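Local coordinates for response regulator receiver domain protein (CheY) (Rhodospirillum rubrum, PDB 3HEB) that probably acts as a phosphorylation-controlled receiver in two-component signalling, taking up a phosphoryl group on an aspartate at the end of its parallel sheet, at residues N124-N127 with A128-L132; D76-K79 with L80-N84; Q101-I104 with Q105-Y108; G133-F136 with S137-V141. All blocks are in the same frame, centred on the assembly; numbering follows the deposited sequence.

Overall arrangement
From the N terminus the chain forms a receiver domain, with a central parallel sheet flanked by helices. Interaction 2 comes first, on helix 74-83 between strands 61-65 and 92-96. Interaction 3 follows on helix 101-109 and touches interaction 2 where Leu78 packs on Cys107. Interaction 1 lies in helix 122-136, its centre about 26 Å from that of interaction 2. Interaction 4 continues the same helix and carries the chain off its end. All four are local contacts in series. None closes a long loop, and none nests or crosses. Interactions 1, 3 and 4 also reach the second subunit, so helices 101-109 and 122-136 take part in the interface between the two subunits of the assembly.

Interaction 1 (N124-N127 with A128-L132); sequences NFAN and AIRQL
The carbonyls of Asn124, Phe125, Ala126 and Asn127 accept from the NH groups of Ala128, Ile129, Arg130 and Gln131, with Gln131 N 2.8 Å from Asn127 O and Ile129 N 3.2 Å from Phe125 O. The side chains then pair up along helix 122-136. On the buried side, Ile129 CD1 comes to 3.5 Å from Phe125 CE1, the two side chains meeting at a slant. Phe125 swings its ring toward the next turn because CG lies anti to the backbone N (chi1 -174°). The same ring meets His16 edge-to-face, and Ile129 continues onto Ile20 and Ile24 of helix 14-26. A phosphate ion, probably from the crystallisation liquor, lies about 4 Å from the Phe125 side chain. On the more open side, Arg130 bends at chi3 (-56°) and folds back over the preceding turn. Its NH1 lies 3.4 Å from Asn127 CA. Ala126 O sits 3.8 Å above the guanidinium plane, toward its rim. The Asn127 amide plane is turned 62° from the guanidinium. Arg130 NH2 finds its hydrogen-bond partner in Asn23 OD1. The Phe125-Ile129 contact is therefore apolar packing against helix 14-26. On the other flank, the Ala126 carbonyl dipole and the bond to Asn23 probably help Arg130 keep its charge near Arg26.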
loop_
_atom_site.group_PDB
_atom_site.type_symbol
_atom_site.label_atom_id
_atom_site.label_comp_id
_atom_site.label_asym_id
_atom_site.label_seq_id
_atom_site.Cartn_x
_atom_site.Cartn_y
_atom_site.Cartn_z
ATOM N N ASN A 124 -7.996 19.746 -1.118
ATOM C CA ASN A 124 -6.869 18.860 -0.846
ATOM C C ASN A 124 -7.398 17.444 -0.859
ATOM O O ASN A 124 -6.717 16.515 -1.295
ATOM C CB ASN A 124 -6.245 19.160 0.513
ATOM C CG ASN A 124 -5.640 20.543 0.575
ATOM O OD1 ASN A 124 -5.267 21.113 -0.452
ATOM N ND2 ASN A 124 -5.522 21.085 1.782
ATOM N N PHE A 125 -8.628 17.292 -0.385
ATOM C CA PHE A 125 -9.276 15.995 -0.340
ATOM C C PHE A 125 -9.449 15.461 -1.767
ATOM O O PHE A 125 -9.080 14.332 -2.067
ATOM C CB PHE A 125 -10.640 16.144 0.351
ATOM C CG PHE A 125 -11.364 14.846 0.583
ATOM C CD1 PHE A 125 -10.789 13.625 0.246
ATOM C CD2 PHE A 125 -12.624 14.849 1.165
ATOM C CE1 PHE A 125 -11.466 12.436 0.459
ATOM C CE2 PHE A 125 -13.309 13.656 1.383
ATOM C CZ PHE A 125 -12.721 12.445 1.036
ATOM N N ALA A 126 -9.999 16.292 -2.647
ATOM C CA ALA A 126 -10.230 15.906 -4.040
ATOM C C ALA A 126 -8.914 15.591 -4.746
ATOM O O ALA A 126 -8.804 14.589 -5.456
ATOM C CB ALA A 126 -10.970 17.023 -4.772
ATOM N N ASN A 127 -7.923 16.453 -4.552
ATOM C CA ASN A 127 -6.616 16.253 -5.158
ATOM C C ASN A 127 -5.968 14.953 -4.686
ATOM O O ASN A 127 -5.335 14.249 -5.476
ATOM C CB ASN A 127 -5.677 17.401 -4.812
ATOM C CG ASN A 127 -4.229 17.004 -4.968
ATOM O OD1 ASN A 127 -3.712 16.915 -6.085
ATOM N ND2 ASN A 127 -3.568 16.724 -3.844
ATOM N N ALA A 128 -6.112 14.643 -3.399
ATOM C CA ALA A 128 -5.525 13.434 -2.851
ATOM C C ALA A 128 -6.112 12.181 -3.500
ATOM O O ALA A 128 -5.393 11.215 -3.744
ATOM C CB ALA A 128 -5.722 13.393 -1.346
ATOM N N ILE A 129 -7.414 12.203 -3.774
ATOM C CA ILE A 129 -8.091 11.077 -4.407
ATOM C C ILE A 129 -7.582 10.922 -5.840
ATOM O O ILE A 129 -7.421 9.810 -6.362
ATOM C CB ILE A 129 -9.615 11.310 -4.445
ATOM C CG1 ILE A 129 -10.144 11.497 -3.018
ATOM C CG2 ILE A 129 -10.303 10.137 -5.135
ATOM C CD1 ILE A 129 -11.629 11.803 -2.938
ATOM N N ARG A 130 -7.345 12.056 -6.475
ATOM C CA ARG A 130 -6.832 12.089 -7.832
ATOM C C ARG A 130 -5.459 11.417 -7.760
ATOM O O ARG A 130 -5.106 10.574 -8.591
ATOM C CB ARG A 130 -6.712 13.547 -8.252
ATOM C CG ARG A 130 -6.453 13.832 -9.705
ATOM C CD ARG A 130 -6.601 15.351 -9.893
ATOM N NE ARG A 130 -7.916 15.793 -9.429
ATOM C CZ ARG A 130 -8.142 16.854 -8.656
ATOM N NH1 ARG A 130 -7.141 17.619 -8.235
ATOM N NH2 ARG A 130 -9.379 17.143 -8.293
ATOM N N GLN A 131 -4.698 11.777 -6.732
ATOM C CA GLN A 131 -3.372 11.218 -6.525
ATOM C C GLN A 131 -3.464 9.712 -6.286
ATOM O O GLN A 131 -2.601 8.957 -6.727
ATOM C CB GLN A 131 -2.700 11.902 -5.340
ATOM C CG GLN A 131 -1.260 12.256 -5.589
ATOM C CD GLN A 131 -1.056 12.901 -6.952
ATOM O OE1 GLN A 131 -0.567 12.260 -7.886
ATOM N NE2 GLN A 131 -1.448 14.171 -7.075
ATOM N N LEU A 132 -4.517 9.292 -5.590
ATOM C CA LEU A 132 -4.774 7.880 -5.293
ATOM C C LEU A 132 -5.077 7.129 -6.613
ATOM O O LEU A 132 -4.609 6.004 -6.835
ATOM C CB LEU A 132 -5.989 7.777 -4.356
ATOM C CG LEU A 132 -6.342 6.502 -3.570
ATOM C CD1 LEU A 132 -7.844 6.482 -3.323
ATOM C CD2 LEU A 132 -5.948 5.266 -4.322
#

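Interaction 2 (D76-K79 with L80-N84)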
loop_
_atom_site.group_PDB
_atom_site.type_symbol
_atom_site.label_atom_id
_atom_site.label_comp_id
_atom_site.label_asym_id
_atom_site.label_seq_id
_atom_site.Cartn_x
_atom_site.Cartn_y
_atom_site.Cartn_z
ATOM N N ASP A 76 -13.271 -3.882 11.439
ATOM C CA ASP A 76 -13.652 -5.284 11.435
ATOM C C ASP A 76 -13.822 -5.837 10.024
ATOM O O ASP A 76 -13.645 -7.033 9.797
ATOM C CB ASP A 76 -14.910 -5.474 12.272
ATOM C CG ASP A 76 -14.636 -5.268 13.747
ATOM O OD1 ASP A 76 -13.721 -5.932 14.271
ATOM O OD2 ASP A 76 -15.319 -4.448 14.382
ATOM N N ILE A 77 -14.154 -4.972 9.072
ATOM C CA ILE A 77 -14.284 -5.412 7.692
ATOM C C ILE A 77 -12.863 -5.780 7.254
ATOM O O ILE A 77 -12.641 -6.818 6.638
ATOM C CB ILE A 77 -14.840 -4.282 6.774
ATOM C CG1 ILE A 77 -16.297 -3.971 7.148
ATOM C CG2 ILE A 77 -14.743 -4.701 5.317
ATOM C CD1 ILE A 77 -16.964 -2.921 6.281
ATOM N N LEU A 78 -11.911 -4.921 7.613
ATOM C CA LEU A 78 -10.490 -5.093 7.304
ATOM C C LEU A 78 -9.990 -6.413 7.878
ATOM O O LEU A 78 -9.318 -7.182 7.193
ATOM C CB LEU A 78 -9.681 -3.944 7.923
ATOM C CG LEU A 78 -8.257 -3.583 7.478
ATOM C CD1 LEU A 78 -7.595 -2.819 8.616
ATOM C CD2 LEU A 78 -7.432 -4.797 7.149
ATOM N N LYS A 79 -10.313 -6.661 9.146
ATOM C CA LYS A 79 -9.882 -7.881 9.812
ATOM C C LYS A 79 -10.384 -9.113 9.082
ATOM O O LYS A 79 -9.641 -10.071 8.889
ATOM C CB LYS A 79 -10.378 -7.906 11.262
ATOM C CG LYS A 79 -10.108 -9.224 11.974
ATOM C CD LYS A 79 -10.363 -9.146 13.483
ATOM C CE LYS A 79 -9.256 -8.369 14.194
ATOM N NZ LYS A 79 -9.426 -8.280 15.682
ATOM N N LEU A 80 -11.649 -9.081 8.674
ATOM C CA LEU A 80 -12.265 -10.204 7.969
ATOM C C LEU A 80 -11.691 -10.429 6.580
ATOM O O LEU A 80 -11.529 -11.567 6.151
ATOM C CB LEU A 80 -13.774 -9.987 7.857
ATOM C CG LEU A 80 -14.567 -9.911 9.165
ATOM C CD1 LEU A 80 -16.043 -9.761 8.845
ATOM C CD2 LEU A 80 -14.339 -11.176 9.995
ATOM N N VAL A 81 -11.395 -9.337 5.881
ATOM C CA VAL A 81 -10.846 -9.394 4.530
ATOM C C VAL A 81 -9.431 -9.949 4.503
ATOM O O VAL A 81 -9.091 -10.742 3.621
ATOM C CB VAL A 81 -10.806 -7.985 3.881
ATOM C CG1 VAL A 81 -10.080 -8.048 2.535
ATOM C CG2 VAL A 81 -12.213 -7.454 3.699
ATOM N N LYS A 82 -8.621 -9.531 5.476
ATOM C CA LYS A 82 -7.227 -9.950 5.564
ATOM C C LYS A 82 -6.971 -11.301 6.216
ATOM O O LYS A 82 -5.828 -11.762 6.254
ATOM C CB LYS A 82 -6.395 -8.871 6.278
ATOM C CG LYS A 82 -6.173 -7.607 5.453
ATOM C CD LYS A 82 -5.459 -7.914 4.132
ATOM C CE LYS A 82 -5.376 -6.682 3.241
ATOM N NZ LYS A 82 -4.736 -6.980 1.920
ATOM N N GLU A 83 -8.027 -11.933 6.720
ATOM C CA GLU A 83 -7.902 -13.241 7.354
ATOM C C GLU A 83 -8.364 -14.376 6.439
ATOM O O GLU A 83 -7.826 -15.469 6.496
ATOM C CB GLU A 83 -8.686 -13.267 8.671
ATOM C CG GLU A 83 -7.830 -12.991 9.899
ATOM C CD GLU A 83 -8.625 -12.421 11.059
ATOM O OE1 GLU A 83 -9.704 -12.960 11.377
ATOM O OE2 GLU A 83 -8.164 -11.428 11.658
ATOM N N ASN A 84 -9.349 -14.099 5.592
ATOM C CA ASN A 84 -9.883 -15.083 4.659
ATOM C C ASN A 84 -9.069 -15.197 3.365
ATOM O O ASN A 84 -8.780 -14.203 2.704
ATOM C CB ASN A 84 -11.337 -14.730 4.339
ATOM C CG ASN A 84 -11.883 -15.487 3.135
ATOM O OD1 ASN A 84 -11.487 -15.234 1.998
ATOM N ND2 ASN A 84 -12.797 -16.420 3.383
#
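The carbonyls of Asp76, Ile77 and Leu78 accept from the NH groups of Leu80, Val81 and Lys82 in helix 74-83, the crossover helix of the beta-alpha-beta unit between strands 61-65 and 92-96. Val81 N reaches Ile77 O at 2.9 Å. Lys82 N reaches Leu78 O at 3.0 Å. Leu80 N meets Asp76 O at 3.1 Å. Val81 O accepts from Thr87 OG1, which follows the helix. The ammonium group of Lys82 is held by two carbonyls, Ser90 O and Arg88 O. Asn84 uses both ends of its amide, ND2 to Ser52 O and OD1 to His86 N. Lys79 and Glu83 run alongside each other, but their charges do not meet: Lys79 NZ is 5.3 Å from Glu83 OE2. Instead the carboxylate lies along the lysine methylenes. If Lys79 were an alanine, the Glu83 carboxylate would probably lose that apolar flank and the nearby positive charge, and be freer to turn. Ile77 and Val81 face the interior, with Ile77 CG2 4.1 Å from Val81 CG2. Next to them, Leu78 CD2 rests 3.5 Å from Lys82 CG.

Interaction 3 (Q101-I104 with Q105-Y108); sequences QREI and QRCY
Ile104 and Tyr108 extend in the same direction from helix 101-109, one turn apart. The methyl CG2 of Ile104 meets the tyrosine ring at its edge, in the ring plane, 3.5 Å from Tyr108 CE1. Ile104 can do this because CG2 stands anti to the backbone N, on the side of the following turn. The Tyr108 hydroxyl is hydrogen-bonded to Gln140 O of the second subunit and only weakly to Tyr115 N. In the backbone, Tyr108 N bonds to Ile104 O at 3.1 Å. On a more open flank Gln105 stretches out beyond CG beside Gln101, with its amide carbon CD 4.0 Å from Gln101 CB, though the model is too tight here to trust the spacing. Putting an alanine in place of Gln105 would probably uncover Gln101 CB and take a packing partner from Arg89 of the second subunit. Glu103 and Arg106 carry opposite charges but do not pair: Glu103 OE2 stays 5.5 Å from Arg106 NE. Cys107 N bonds to Glu103 O at 3.0 Å. Its side chain lies on the buried side and packs on Ile75 and Leu78 of helix 74-83, while Ile104 and Cys107 both rest on Tyr115 of strand 114-117.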
loop_
_atom_site.group_PDB
_atom_site.type_symbol
_atom_site.label_atom_id
_atom_site.label_comp_id
_atom_site.label_asym_id
_atom_site.label_seq_id
_atom_site.Cartn_x
_atom_site.Cartn_y
_atom_site.Cartn_z
ATOM N N GLN A 101 -2.373 7.967 15.860
ATOM C CA GLN A 101 -1.472 6.820 15.764
ATOM C C GLN A 101 -2.125 5.463 16.013
ATOM O O GLN A 101 -2.030 4.561 15.179
ATOM C CB GLN A 101 -0.313 6.960 16.757
ATOM C CG GLN A 101 0.095 8.381 17.106
ATOM C CD GLN A 101 0.932 8.447 18.392
ATOM O OE1 GLN A 101 0.519 7.950 19.454
ATOM N NE2 GLN A 101 2.110 9.070 18.299
ATOM N N ARG A 102 -2.768 5.322 17.170
ATOM C CA ARG A 102 -3.404 4.067 17.559
ATOM C C ARG A 102 -4.283 3.416 16.496
ATOM O O ARG A 102 -4.242 2.198 16.319
ATOM C CB ARG A 102 -4.205 4.264 18.851
ATOM C CG ARG A 102 -3.334 4.448 20.094
ATOM C CD ARG A 102 -4.160 4.454 21.388
ATOM N NE ARG A 102 -5.022 5.632 21.524
ATOM C CZ ARG A 102 -6.354 5.598 21.555
ATOM N NH1 ARG A 102 -7.003 4.443 21.460
ATOM N NH2 ARG A 102 -7.045 6.725 21.691
ATOM N N GLU A 103 -5.076 4.219 15.794
ATOM C CA GLU A 103 -5.954 3.693 14.752
ATOM C C GLU A 103 -5.161 3.299 13.521
ATOM O O GLU A 103 -5.374 2.237 12.943
ATOM C CB GLU A 103 -6.999 4.734 14.364
ATOM C CG GLU A 103 -8.091 4.889 15.396
ATOM C CD GLU A 103 -8.949 3.649 15.497
ATOM O OE1 GLU A 103 -9.876 3.508 14.671
ATOM O OE2 GLU A 103 -8.690 2.812 16.391
ATOM N N ILE A 104 -4.245 4.170 13.126
ATOM C CA ILE A 104 -3.421 3.930 11.966
ATOM C C ILE A 104 -2.614 2.661 12.181
ATOM O O ILE A 104 -2.664 1.744 11.358
ATOM C CB ILE A 104 -2.491 5.140 11.715
ATOM C CG1 ILE A 104 -3.344 6.374 11.378
ATOM C CG2 ILE A 104 -1.527 4.833 10.600
ATOM C CD1 ILE A 104 -2.551 7.654 11.176
ATOM N N GLN A 105 -1.896 2.598 13.298
ATOM C CA GLN A 105 -1.078 1.432 13.612
ATOM C C GLN A 105 -1.903 0.144 13.678
ATOM O O GLN A 105 -1.438 -0.921 13.255
ATOM C CB GLN A 105 -0.345 1.647 14.941
ATOM C CG GLN A 105 0.374 2.992 15.033
ATOM C CD GLN A 105 1.101 3.195 16.357
ATOM O OE1 GLN A 105 0.583 2.864 17.438
ATOM N NE2 GLN A 105 2.303 3.760 16.281
ATOM N N ARG A 106 -3.124 0.240 14.198
ATOM C CA ARG A 106 -3.989 -0.926 14.316
ATOM C C ARG A 106 -4.402 -1.459 12.934
ATOM O O ARG A 106 -4.411 -2.675 12.701
ATOM C CB ARG A 106 -5.231 -0.575 15.144
ATOM C CG ARG A 106 -5.915 -1.777 15.783
ATOM C CD ARG A 106 -7.138 -1.360 16.611
ATOM N NE ARG A 106 -7.592 -2.425 17.513
ATOM C CZ ARG A 106 -7.183 -2.574 18.774
ATOM N NH1 ARG A 106 -6.308 -1.725 19.304
ATOM N NH2 ARG A 106 -7.645 -3.579 19.511
ATOM N N CYS A 107 -4.741 -0.548 12.023
ATOM C CA CYS A 107 -5.133 -0.925 10.666
ATOM C C CYS A 107 -3.977 -1.654 9.980
ATOM O O CYS A 107 -4.165 -2.708 9.366
ATOM C CB CYS A 107 -5.534 0.315 9.857
ATOM S SG CYS A 107 -7.102 1.080 10.398
ATOM N N TYR A 108 -2.776 -1.099 10.085
ATOM C CA TYR A 108 -1.640 -1.766 9.482
ATOM C C TYR A 108 -1.431 -3.134 10.150
ATOM O O TYR A 108 -1.188 -4.128 9.469
ATOM C CB TYR A 108 -0.388 -0.893 9.594
ATOM C CG TYR A 108 -0.364 0.250 8.601
ATOM C CD1 TYR A 108 -0.581 1.571 9.007
ATOM C CD2 TYR A 108 -0.108 0.013 7.252
ATOM C CE1 TYR A 108 -0.534 2.630 8.085
ATOM C CE2 TYR A 108 -0.066 1.057 6.323
ATOM C CZ TYR A 108 -0.274 2.362 6.746
ATOM O OH TYR A 108 -0.214 3.390 5.832
#

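Interaction 4 (G133-F136 with S137-V141); sequences GLFF and SVMQV
The C-terminal end of helix 122-136 finishes in a set of short-range bonds, accompanied by a Met-aromatic contact between Phe135 and Met139, a selenomethionine. Ser137 N still makes a helical bond to Gly133 O at 3.2 Å. Its hydroxyl turns back as well: Ser137 OG donates to Leu134 O at 2.6 Å. The torsion places OG between the backbone N and the carbonyl carbon (chi1 68°), the rotation that aims it at the preceding turn. Phe135 O is gripped twice. Met139 N approaches it at 2.9 Å close to the line of the carbonyl bond, and Val138 N at 2.8 Å from well above the carbonyl plane. The latter bond has a three-residue span, consistent with a tighter last turn. The selenium of Met139 lies 5.1 Å from the Phe135 ring centroid and 49° off its normal, an oblique approach. Further on, the chain brings Val141 back toward the helix, with CG2 3.9 Å from Phe136 CE1. Phe136 and Val141 both pack on Val5, and Phe136 also meets Val29 and Asn31. On another flank, Phe135 stacks on Phe135 of the second subunit. Gln140 OE1 bonds to Thr117 OG1 of that subunit, and Phe135 and Val138 pack on its Ile116, so the helix end and the following loop lie against strand 114-117 of the neighbour.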
loop_
_atom_site.group_PDB
_atom_site.type_symbol
_atom_site.label_atom_id
_atom_site.label_comp_id
_atom_site.label_asym_id
_atom_site.label_seq_id
_atom_site.Cartn_x
_atom_site.Cartn_y
_atom_site.Cartn_z
ATOM N N GLY A 133 -5.868 7.766 -7.475
ATOM C CA GLY A 133 -6.226 7.171 -8.752
ATOM C C GLY A 133 -5.021 7.008 -9.660
ATOM O O GLY A 133 -4.885 5.993 -10.334
ATOM N N LEU A 134 -4.142 8.003 -9.677
ATOM C CA LEU A 134 -2.942 7.944 -10.500
ATOM C C LEU A 134 -2.033 6.807 -10.055
ATOM O O LEU A 134 -1.504 6.078 -10.882
ATOM C CB LEU A 134 -2.180 9.271 -10.425
ATOM C CG LEU A 134 -2.865 10.414 -11.174
ATOM C CD1 LEU A 134 -2.145 11.728 -10.920
ATOM C CD2 LEU A 134 -2.887 10.074 -12.669
ATOM N N PHE A 135 -1.857 6.668 -8.744
ATOM C CA PHE A 135 -1.014 5.621 -8.173
ATOM C C PHE A 135 -1.598 4.246 -8.476
ATOM O O PHE A 135 -0.876 3.313 -8.811
ATOM C CB PHE A 135 -0.917 5.805 -6.662
ATOM C CG PHE A 135 0.151 4.979 -6.025
ATOM C CD1 PHE A 135 1.489 5.161 -6.373
ATOM C CD2 PHE A 135 -0.172 4.032 -5.060
ATOM C CE1 PHE A 135 2.492 4.404 -5.762
ATOM C CE2 PHE A 135 0.817 3.273 -4.446
ATOM C CZ PHE A 135 2.152 3.457 -4.795
ATOM N N PHE A 136 -2.911 4.135 -8.343
ATOM C CA PHE A 136 -3.619 2.899 -8.617
ATOM C C PHE A 136 -3.248 2.394 -10.012
ATOM O O PHE A 136 -2.966 1.216 -10.215
ATOM C CB PHE A 136 -5.130 3.155 -8.559
ATOM C CG PHE A 136 -5.957 2.027 -9.107
ATOM C CD1 PHE A 136 -6.231 0.902 -8.328
ATOM C CD2 PHE A 136 -6.446 2.075 -10.417
ATOM C CE1 PHE A 136 -6.973 -0.154 -8.840
ATOM C CE2 PHE A 136 -7.195 1.019 -10.939
ATOM C CZ PHE A 136 -7.456 -0.098 -10.146
ATOM N N SER A 137 -3.244 3.301 -10.978
ATOM C CA SER A 137 -2.940 2.929 -12.351
ATOM C C SER A 137 -1.472 2.591 -12.551
ATOM O O SER A 137 -1.083 2.112 -13.616
ATOM C CB SER A 137 -3.344 4.061 -13.294
ATOM O OG SER A 137 -2.515 5.186 -13.088
ATOM N N VAL A 138 -0.665 2.830 -11.523
ATOM C CA VAL A 138 0.770 2.560 -11.584
ATOM C C VAL A 138 1.160 1.261 -10.862
ATOM O O VAL A 138 2.166 0.630 -11.201
ATOM C CB VAL A 138 1.555 3.745 -10.962
ATOM C CG1 VAL A 138 2.909 3.289 -10.459
ATOM C CG2 VAL A 138 1.717 4.858 -11.989
HETATM N N MSE A 139 0.356 0.867 -9.877
HETATM C CA MSE A 139 0.609 -0.330 -9.075
HETATM C C MSE A 139 0.014 -1.603 -9.661
HETATM O O MSE A 139 -0.842 -1.551 -10.544
HETATM C CB MSE A 139 0.058 -0.138 -7.647
HETATM C CG MSE A 139 -1.461 -0.058 -7.531
HETATM SE SE MSE A 139 -2.057 0.320 -5.847
HETATM C CE MSE A 139 -2.300 -1.304 -5.229
ATOM N N GLN A 140 0.484 -2.744 -9.165
ATOM C CA GLN A 140 -0.027 -4.048 -9.583
ATOM C C GLN A 140 -1.073 -4.497 -8.556
ATOM O O GLN A 140 -0.783 -4.544 -7.362
ATOM C CB GLN A 140 1.095 -5.084 -9.598
ATOM C CG GLN A 140 2.181 -4.854 -10.618
ATOM C CD GLN A 140 1.838 -5.436 -11.968
ATOM O OE1 GLN A 140 2.648 -5.387 -12.893
ATOM N NE2 GLN A 140 0.638 -6.000 -12.093
ATOM N N VAL A 141 -2.286 -4.805 -9.014
ATOM C CA VAL A 141 -3.343 -5.294 -8.126
ATOM C C VAL A 141 -3.468 -6.777 -8.438
ATOM O O VAL A 141 -3.843 -7.151 -9.542
ATOM C CB VAL A 141 -4.705 -4.617 -8.395
ATOM C CG1 VAL A 141 -5.754 -5.211 -7.479
ATOM C CG2 VAL A 141 -4.609 -3.124 -8.148
#